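PDB 7ORX: probable benzoylformate decarboxylase from Rhodococcus jostii, which binds thiamine diphosphate as a four-chain member of the thiamine-diphosphate-dependent enzyme family, with a sodium ion also bound. Local coordinates for residues L15-L20 against G176-E181; V260-K265 against Q285-N290. All coordinates share one frame; numbering follows the deposited sequence.

Contact 1 of 2, residues L15-L20 against G176-E181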
ATOM      1  N   LEU C  15     -22.862  18.628  -3.200  1.00 73.54           N
ATOM      2  CA  LEU C  15     -22.319  18.653  -4.574  1.00 71.89           C
ATOM      3  C   LEU C  15     -22.860  19.897  -5.280  1.00 74.35           C
ATOM      4  O   LEU C  15     -22.094  20.516  -5.996  1.00 73.53           O
ATOM      5  CB  LEU C  15     -22.720  17.377  -5.311  1.00 70.49           C
ATOM      6  CG  LEU C  15     -22.245  16.084  -4.664  1.00 68.95           C
ATOM      7  CD1 LEU C  15     -22.919  14.887  -5.276  1.00 68.38           C
ATOM      8  CD2 LEU C  15     -20.751  15.931  -4.752  1.00 67.92           C
ATOM      9  N   ARG C  16     -24.134  20.251  -5.082  1.00 78.48           N
ATOM     10  CA  ARG C  16     -24.757  21.452  -5.718  1.00 79.81           C
ATOM     11  C   ARG C  16     -24.050  22.699  -5.188  1.00 79.59           C
ATOM     12  O   ARG C  16     -23.765  23.586  -5.976  1.00 79.03           O
ATOM     13  CB  ARG C  16     -26.266  21.586  -5.468  1.00 82.93           C
ATOM     14  CG  ARG C  16     -26.849  22.839  -6.120  1.00 85.18           C
ATOM     15  CD  ARG C  16     -28.334  23.153  -5.929  1.00 87.32           C
ATOM     16  NE  ARG C  16     -29.187  22.041  -6.319  1.00 88.11           N
ATOM     17  CZ  ARG C  16     -29.654  21.093  -5.498  1.00 88.41           C
ATOM     18  NH1 ARG C  16     -29.374  21.110  -4.210  1.00 88.73           N
ATOM     19  NH2 ARG C  16     -30.422  20.125  -5.967  1.00 89.18           N
ATOM     20  N   ALA C  17     -23.834  22.752  -3.874  1.00 80.31           N
ATOM     21  CA  ALA C  17     -23.206  23.885  -3.160  1.00 80.00           C
ATOM     22  C   ALA C  17     -21.827  24.159  -3.767  1.00 80.15           C
ATOM     23  O   ALA C  17     -21.455  25.325  -3.876  1.00 80.38           O
ATOM     24  CB  ALA C  17     -23.101  23.529  -1.711  1.00 79.69           C
ATOM     25  N   ARG C  18     -21.131  23.099  -4.198  1.00 80.30           N
ATOM     26  CA  ARG C  18     -19.735  23.125  -4.716  1.00 79.76           C
ATOM     27  C   ARG C  18     -19.669  23.156  -6.264  1.00 79.10           C
ATOM     28  O   ARG C  18     -18.583  22.985  -6.812  1.00 75.24           O
ATOM     29  CB  ARG C  18     -19.002  21.881  -4.205  1.00 79.95           C
ATOM     30  CG  ARG C  18     -18.792  21.810  -2.698  1.00 81.88           C
ATOM     31  CD  ARG C  18     -18.004  22.970  -2.056  1.00 84.07           C
ATOM     32  NE  ARG C  18     -17.774  22.618  -0.644  1.00 84.70           N
ATOM     33  CZ  ARG C  18     -18.550  22.957   0.362  1.00 84.07           C
ATOM     34  NH1 ARG C  18     -19.582  23.740   0.163  1.00 87.41           N
ATOM     35  NH2 ARG C  18     -18.293  22.530   1.574  1.00 84.63           N
ATOM     36  N   GLY C  19     -20.791  23.316  -6.962  1.00 82.03           N
ATOM     37  CA  GLY C  19     -20.842  23.401  -8.430  1.00 81.16           C
ATOM     38  C   GLY C  19     -20.695  22.071  -9.145  1.00 81.12           C
ATOM     39  O   GLY C  19     -20.644  22.137 -10.353  1.00 85.57           O
ATOM     40  N   LEU C  20     -20.647  20.915  -8.476  1.00 80.65           N
ATOM     41  CA  LEU C  20     -20.510  19.565  -9.118  1.00 81.09           C
ATOM     42  C   LEU C  20     -21.871  19.019  -9.564  1.00 81.08           C
ATOM     43  O   LEU C  20     -22.213  17.881  -9.169  1.00 78.46           O
ATOM     44  CB  LEU C  20     -19.869  18.552  -8.168  1.00 82.88           C
ATOM     45  CG  LEU C  20     -18.349  18.613  -8.066  1.00 85.59           C
ATOM     46  CD1 LEU C  20     -17.921  19.897  -7.376  1.00 89.81           C
ATOM     47  CD2 LEU C  20     -17.834  17.427  -7.275  1.00 87.36           C
ATOM     48  N   GLY C 176     -23.498  22.728   8.784  1.00104.97           N
ATOM     49  CA  GLY C 176     -22.076  23.049   9.031  1.00102.37           C
ATOM     50  C   GLY C 176     -21.180  22.754   7.834  1.00 98.53           C
ATOM     51  O   GLY C 176     -20.433  23.658   7.479  1.00 98.11           O
ATOM     52  N   LEU C 177     -21.247  21.537   7.266  1.00 93.30           N
ATOM     53  CA  LEU C 177     -20.491  21.097   6.058  1.00 89.67           C
ATOM     54  C   LEU C 177     -20.695  22.065   4.883  1.00 87.06           C
ATOM     55  O   LEU C 177     -19.709  22.450   4.304  1.00 85.61           O
ATOM     56  CB  LEU C 177     -20.941  19.712   5.597  1.00 90.29           C
ATOM     57  CG  LEU C 177     -20.127  18.497   6.032  1.00 89.40           C
ATOM     58  CD1 LEU C 177     -20.489  17.287   5.192  1.00 89.30           C
ATOM     59  CD2 LEU C 177     -18.648  18.729   5.928  1.00 88.35           C
ATOM     60  N   LEU C 178     -21.930  22.374   4.499  1.00 86.06           N
ATOM     61  CA  LEU C 178     -22.234  23.274   3.344  1.00 85.29           C
ATOM     62  C   LEU C 178     -21.456  24.584   3.457  1.00 84.84           C
ATOM     63  O   LEU C 178     -20.925  25.026   2.419  1.00 83.61           O
ATOM     64  CB  LEU C 178     -23.703  23.690   3.314  1.00 89.48           C
ATOM     65  CG  LEU C 178     -24.654  22.884   2.460  1.00 93.07           C
ATOM     66  CD1 LEU C 178     -25.281  21.802   3.340  1.00 94.88           C
ATOM     67  CD2 LEU C 178     -25.691  23.812   1.795  1.00 94.69           C
ATOM     68  N   ALA C 179     -21.479  25.201   4.652  1.00 84.33           N
ATOM     69  CA  ALA C 179     -20.951  26.546   4.970  1.00 83.40           C
ATOM     70  C   ALA C 179     -19.437  26.583   4.742  1.00 81.48           C
ATOM     71  O   ALA C 179     -18.895  27.707   4.561  1.00 81.64           O
ATOM     72  CB  ALA C 179     -21.288  26.861   6.414  1.00 85.50           C
ATOM     73  N   ARG C 180     -18.777  25.406   4.757  1.00 79.43           N
ATOM     74  CA  ARG C 180     -17.301  25.253   4.685  1.00 78.64           C
ATOM     75  C   ARG C 180     -16.785  25.833   3.375  1.00 79.51           C
ATOM     76  O   ARG C 180     -17.392  25.573   2.332  1.00 78.49           O
ATOM     77  CB  ARG C 180     -16.824  23.796   4.799  1.00 75.97           C
ATOM     78  CG  ARG C 180     -17.048  23.186   6.186  1.00 75.85           C
ATOM     79  CD  ARG C 180     -15.913  22.351   6.764  1.00 74.74           C
ATOM     80  NE  ARG C 180     -14.709  23.155   6.851  1.00 74.89           N
ATOM     81  CZ  ARG C 180     -13.515  22.809   6.364  1.00 73.90           C
ATOM     82  NH1 ARG C 180     -13.281  21.623   5.812  1.00 71.97           N
ATOM     83  NH2 ARG C 180     -12.521  23.666   6.483  1.00 74.83           N
ATOM     84  N   GLU C 181     -15.738  26.648   3.498  1.00 82.94           N
ATOM     85  CA  GLU C 181     -14.805  27.077   2.444  1.00 85.28           C
ATOM     86  C   GLU C 181     -13.385  26.702   2.893  1.00 83.62           C
ATOM     87  O   GLU C 181     -13.160  26.571   4.079  1.00 85.60           O
ATOM     88  CB  GLU C 181     -14.955  28.580   2.192  1.00 91.87           C
ATOM     89  CG  GLU C 181     -16.310  28.964   1.598  1.00 99.02           C
ATOM     90  CD  GLU C 181     -16.765  30.362   1.998  1.00110.73           C
ATOM     91  OE1 GLU C 181     -16.108  31.359   1.574  1.00115.04           O
ATOM     92  OE2 GLU C 181     -17.740  30.466   2.804  1.00123.62           O
TER
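Arg18 reaches across from the end of helix 7-17 to two backbone carbonyls in the last turn of helix 175-179. Its own helix finishes in a Schellman motif: Leu20 N bonds to Leu15 O at 2.9 Å and Gly19 N to Arg16 O at 3.1 Å. Gly19 is the C-prime residue, with the positive phi that glycine adopts easily, while Arg18 has already left helical geometry. The arginine chain first leaves with CG beside the backbone N, bends at chi2 (-58°) and is extended through chi3, with the guanidinium turned about a right angle to the chain at its end; this carries the flat group to the neighbouring helix. Both of its terminal nitrogens work there. Arg18 NH1 donates to Leu178 O in a nearly straight bond of 2.9 Å. Arg18 NH2 donates to Leu177 O at 3.1 Å, somewhat more bent. The two oxygens lie close to the guanidinium plane at its edge, so the pair of bonds fixes how the group is turned. Arg180 O comes over one face instead, too poorly angled toward NH2 for a hydrogen bond. Leu177 O is gripped twice, since Arg180 N, 3.1 Å from it, approaches from the opposite face of its plane to NH2. A long cationic side chain suits a helix C-terminus, where carbonyls gather partial negative charge, and is probably stabilised by it. Asn143 OD1 on helix 138-149 also accepts from NH2, tying in a third helix. Arg180 turns its own guanidinium to the second subunit, bonding Gly314 O and Ala308 O there. Beside the polar link the small Ala17 faces the other helix, its CB coming within 4.4 Å of Leu178 CD2, a loose apolar contact.

Contact 2 of 2, residues V260-K265 against Q285-N290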
ATOM      1  N   VAL C 260      17.847  15.418 -22.330  1.00 82.61           N
ATOM      2  CA  VAL C 260      18.649  16.226 -21.372  1.00 82.75           C
ATOM      3  C   VAL C 260      19.675  17.068 -22.155  1.00 84.94           C
ATOM      4  O   VAL C 260      19.720  18.292 -21.957  1.00 86.32           O
ATOM      5  CB  VAL C 260      19.312  15.310 -20.335  1.00 83.44           C
ATOM      6  CG1 VAL C 260      20.140  16.089 -19.351  1.00 84.82           C
ATOM      7  CG2 VAL C 260      18.290  14.450 -19.606  1.00 84.70           C
ATOM      8  N   ALA C 261      20.469  16.436 -23.022  1.00 87.92           N
ATOM      9  CA  ALA C 261      21.565  17.077 -23.785  1.00 90.02           C
ATOM     10  C   ALA C 261      20.961  18.072 -24.766  1.00 89.41           C
ATOM     11  O   ALA C 261      21.537  19.148 -24.953  1.00 89.18           O
ATOM     12  CB  ALA C 261      22.382  16.039 -24.519  1.00 92.58           C
ATOM     13  N   ASP C 262      19.828  17.696 -25.355  1.00 90.01           N
ATOM     14  CA  ASP C 262      19.174  18.439 -26.462  1.00 91.20           C
ATOM     15  C   ASP C 262      18.608  19.758 -25.927  1.00 85.93           C
ATOM     16  O   ASP C 262      18.755  20.805 -26.624  1.00 81.22           O
ATOM     17  CB  ASP C 262      18.109  17.560 -27.137  1.00 94.52           C
ATOM     18  CG  ASP C 262      18.643  16.362 -27.926  1.00 95.56           C
ATOM     19  OD1 ASP C 262      19.897  16.230 -28.086  1.00 96.34           O
ATOM     20  OD2 ASP C 262      17.790  15.561 -28.376  1.00 97.06           O
ATOM     21  N   LEU C 263      17.990  19.706 -24.742  1.00 84.21           N
ATOM     22  CA  LEU C 263      17.377  20.887 -24.063  1.00 81.50           C
ATOM     23  C   LEU C 263      18.482  21.880 -23.688  1.00 79.58           C
ATOM     24  O   LEU C 263      18.331  23.071 -24.000  1.00 77.57           O
ATOM     25  CB  LEU C 263      16.574  20.417 -22.846  1.00 79.83           C
ATOM     26  CG  LEU C 263      15.725  21.489 -22.170  1.00 80.26           C
ATOM     27  CD1 LEU C 263      14.605  20.863 -21.358  1.00 80.21           C
ATOM     28  CD2 LEU C 263      16.571  22.375 -21.262  1.00 80.04           C
ATOM     29  N   SER C 264      19.568  21.412 -23.086  1.00 79.61           N
ATOM     30  CA  SER C 264      20.658  22.307 -22.635  1.00 84.08           C
ATOM     31  C   SER C 264      21.361  22.943 -23.843  1.00 86.73           C
ATOM     32  O   SER C 264      21.800  24.106 -23.730  1.00 87.75           O
ATOM     33  CB  SER C 264      21.604  21.604 -21.695  1.00 86.15           C
ATOM     34  OG  SER C 264      22.178  20.483 -22.327  1.00 89.30           O
ATOM     35  N   LYS C 265      21.457  22.229 -24.969  1.00 93.58           N
ATOM     36  CA  LYS C 265      22.094  22.737 -26.220  1.00 95.34           C
ATOM     37  C   LYS C 265      21.210  23.856 -26.800  1.00 90.21           C
ATOM     38  O   LYS C 265      21.760  24.860 -27.271  1.00 89.16           O
ATOM     39  CB  LYS C 265      22.380  21.578 -27.187  1.00101.82           C
ATOM     40  CG  LYS C 265      23.003  21.967 -28.540  1.00108.79           C
ATOM     41  CD  LYS C 265      22.089  21.650 -29.761  1.00117.10           C
ATOM     42  CE  LYS C 265      21.954  22.766 -30.797  1.00120.66           C
ATOM     43  NZ  LYS C 265      23.233  23.037 -31.503  1.00121.22           N
ATOM     44  N   GLN C 285      12.636  10.594 -24.076  1.00 80.91           N
ATOM     45  CA  GLN C 285      13.870   9.982 -24.617  1.00 80.45           C
ATOM     46  C   GLN C 285      14.990  10.214 -23.581  1.00 79.42           C
ATOM     47  O   GLN C 285      15.105  11.328 -23.068  1.00 76.33           O
ATOM     48  CB  GLN C 285      14.156  10.499 -26.043  1.00 80.25           C
ATOM     49  CG  GLN C 285      14.272  12.025 -26.197  1.00 79.24           C
ATOM     50  CD  GLN C 285      13.006  12.785 -26.590  1.00 76.82           C
ATOM     51  OE1 GLN C 285      11.894  12.313 -26.452  1.00 75.17           O
ATOM     52  NE2 GLN C 285      13.139  14.010 -27.087  1.00 74.92           N
ATOM     53  N   TYR C 286      15.754   9.163 -23.276  1.00 80.44           N
ATOM     54  CA  TYR C 286      17.026   9.179 -22.519  1.00 82.62           C
ATOM     55  C   TYR C 286      18.137   9.588 -23.476  1.00 85.33           C
ATOM     56  O   TYR C 286      18.636   8.722 -24.215  1.00 87.92           O
ATOM     57  CB  TYR C 286      17.337   7.806 -21.911  1.00 84.41           C
ATOM     58  CG  TYR C 286      18.583   7.742 -21.057  1.00 87.46           C
ATOM     59  CD1 TYR C 286      18.779   8.664 -20.029  1.00 88.47           C
ATOM     60  CD2 TYR C 286      19.551   6.759 -21.252  1.00 88.74           C
ATOM     61  CE1 TYR C 286      19.902   8.609 -19.221  1.00 90.60           C
ATOM     62  CE2 TYR C 286      20.681   6.685 -20.448  1.00 90.95           C
ATOM     63  CZ  TYR C 286      20.849   7.614 -19.426  1.00 92.68           C
ATOM     64  OH  TYR C 286      21.935   7.598 -18.595  1.00 95.92           O
ATOM     65  N   VAL C 287      18.521  10.871 -23.466  1.00 87.38           N
ATOM     66  CA  VAL C 287      19.741  11.365 -24.181  1.00 86.57           C
ATOM     67  C   VAL C 287      20.594  12.096 -23.140  1.00 87.52           C
ATOM     68  O   VAL C 287      20.411  13.290 -22.894  1.00 85.62           O
ATOM     69  CB  VAL C 287      19.388  12.146 -25.478  1.00 84.85           C
ATOM     70  CG1 VAL C 287      17.900  12.485 -25.585  1.00 83.62           C
ATOM     71  CG2 VAL C 287      20.250  13.386 -25.729  1.00 85.04           C
ATOM     72  N   PRO C 288      21.538  11.382 -22.462  1.00 89.64           N
ATOM     73  CA  PRO C 288      22.336  11.952 -21.378  1.00 89.90           C
ATOM     74  C   PRO C 288      23.377  13.026 -21.755  1.00 90.56           C
ATOM     75  O   PRO C 288      23.819  13.089 -22.893  1.00 94.26           O
ATOM     76  CB  PRO C 288      23.041  10.725 -20.750  1.00 91.40           C
ATOM     77  CG  PRO C 288      23.092   9.677 -21.821  1.00 91.36           C
ATOM     78  CD  PRO C 288      21.883   9.967 -22.683  1.00 91.21           C
ATOM     79  N   GLY C 289      23.743  13.838 -20.750  1.00 90.56           N
ATOM     80  CA  GLY C 289      24.568  15.058 -20.843  1.00 89.64           C
ATOM     81  C   GLY C 289      24.210  16.014 -19.725  1.00 89.53           C
ATOM     82  O   GLY C 289      23.696  15.551 -18.679  1.00 89.29           O
ATOM     83  N   ASN C 290      24.464  17.309 -19.927  1.00 92.09           N
ATOM     84  CA  ASN C 290      24.340  18.375 -18.879  1.00 88.83           C
ATOM     85  C   ASN C 290      22.892  18.878 -18.812  1.00 85.04           C
ATOM     86  O   ASN C 290      22.341  19.194 -19.891  1.00 84.28           O
ATOM     87  CB  ASN C 290      25.273  19.569 -19.149  1.00 90.65           C
ATOM     88  CG  ASN C 290      26.729  19.204 -19.345  1.00 92.44           C
ATOM     89  OD1 ASN C 290      27.250  18.334 -18.671  1.00 96.13           O
ATOM     90  ND2 ASN C 290      27.404  19.888 -20.248  1.00 92.73           N
TER
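Val260 and Ala261, at the start of helix 260-266, meet the backbone and side chain of Val287 in the facing loop. Val260 points at the loop; its CG1, anti to the backbone N (chi1 180°), is directed to the loop backbone, 3.7 Å from Gly289 O, and a beta-branched apolar side chain suits this place against the loop. Ala261 is small enough for its CB to meet Val287 CG2 at 3.6 Å. Asp262 crosses the same valine at about a right angle, Asp262 OD1 standing 3.7 Å from Val287 CG2. In the first turn of a helix an N-H has no helical acceptor of its own, and Ala261 N donates instead to Val287 O at 3.1 Å, nearly along the C=O axis. Gly289, with no side chain and a phi of 152°, lets the loop pass close to Ala261. Farther along, Ser264 turns OG between its backbone N and carbonyl carbon (chi1 59°), 2.8 Å from Asn290 O and 3.0 Å from Ala261 O. The helix lies before strand 272-276 and the loop between that strand and strand 297-302, in the parallel sheet of the Rossmann-like central domain.

In the fold
From the N terminus, contact 1 comes first. It closes a loop of 155 residues that holds strands 22-25 to 157-162, all six strands of the first parallel sheet, and so joins helix 7-17, ahead of the sheet, to helix 175-179, after strand 157-162. The chain then enters the second sheet, where contact 2 closes a much shorter loop of 19 residues around strand 272-276. The two loops lie in series, neither nested nor crossed. Their centres are about 47 Å apart, on opposite sides of the chain's centre, and their nearest atoms about 35 Å apart. Contact 1 thus ties helices flanking the first sheet, contact 2 a helix and a loop of the second.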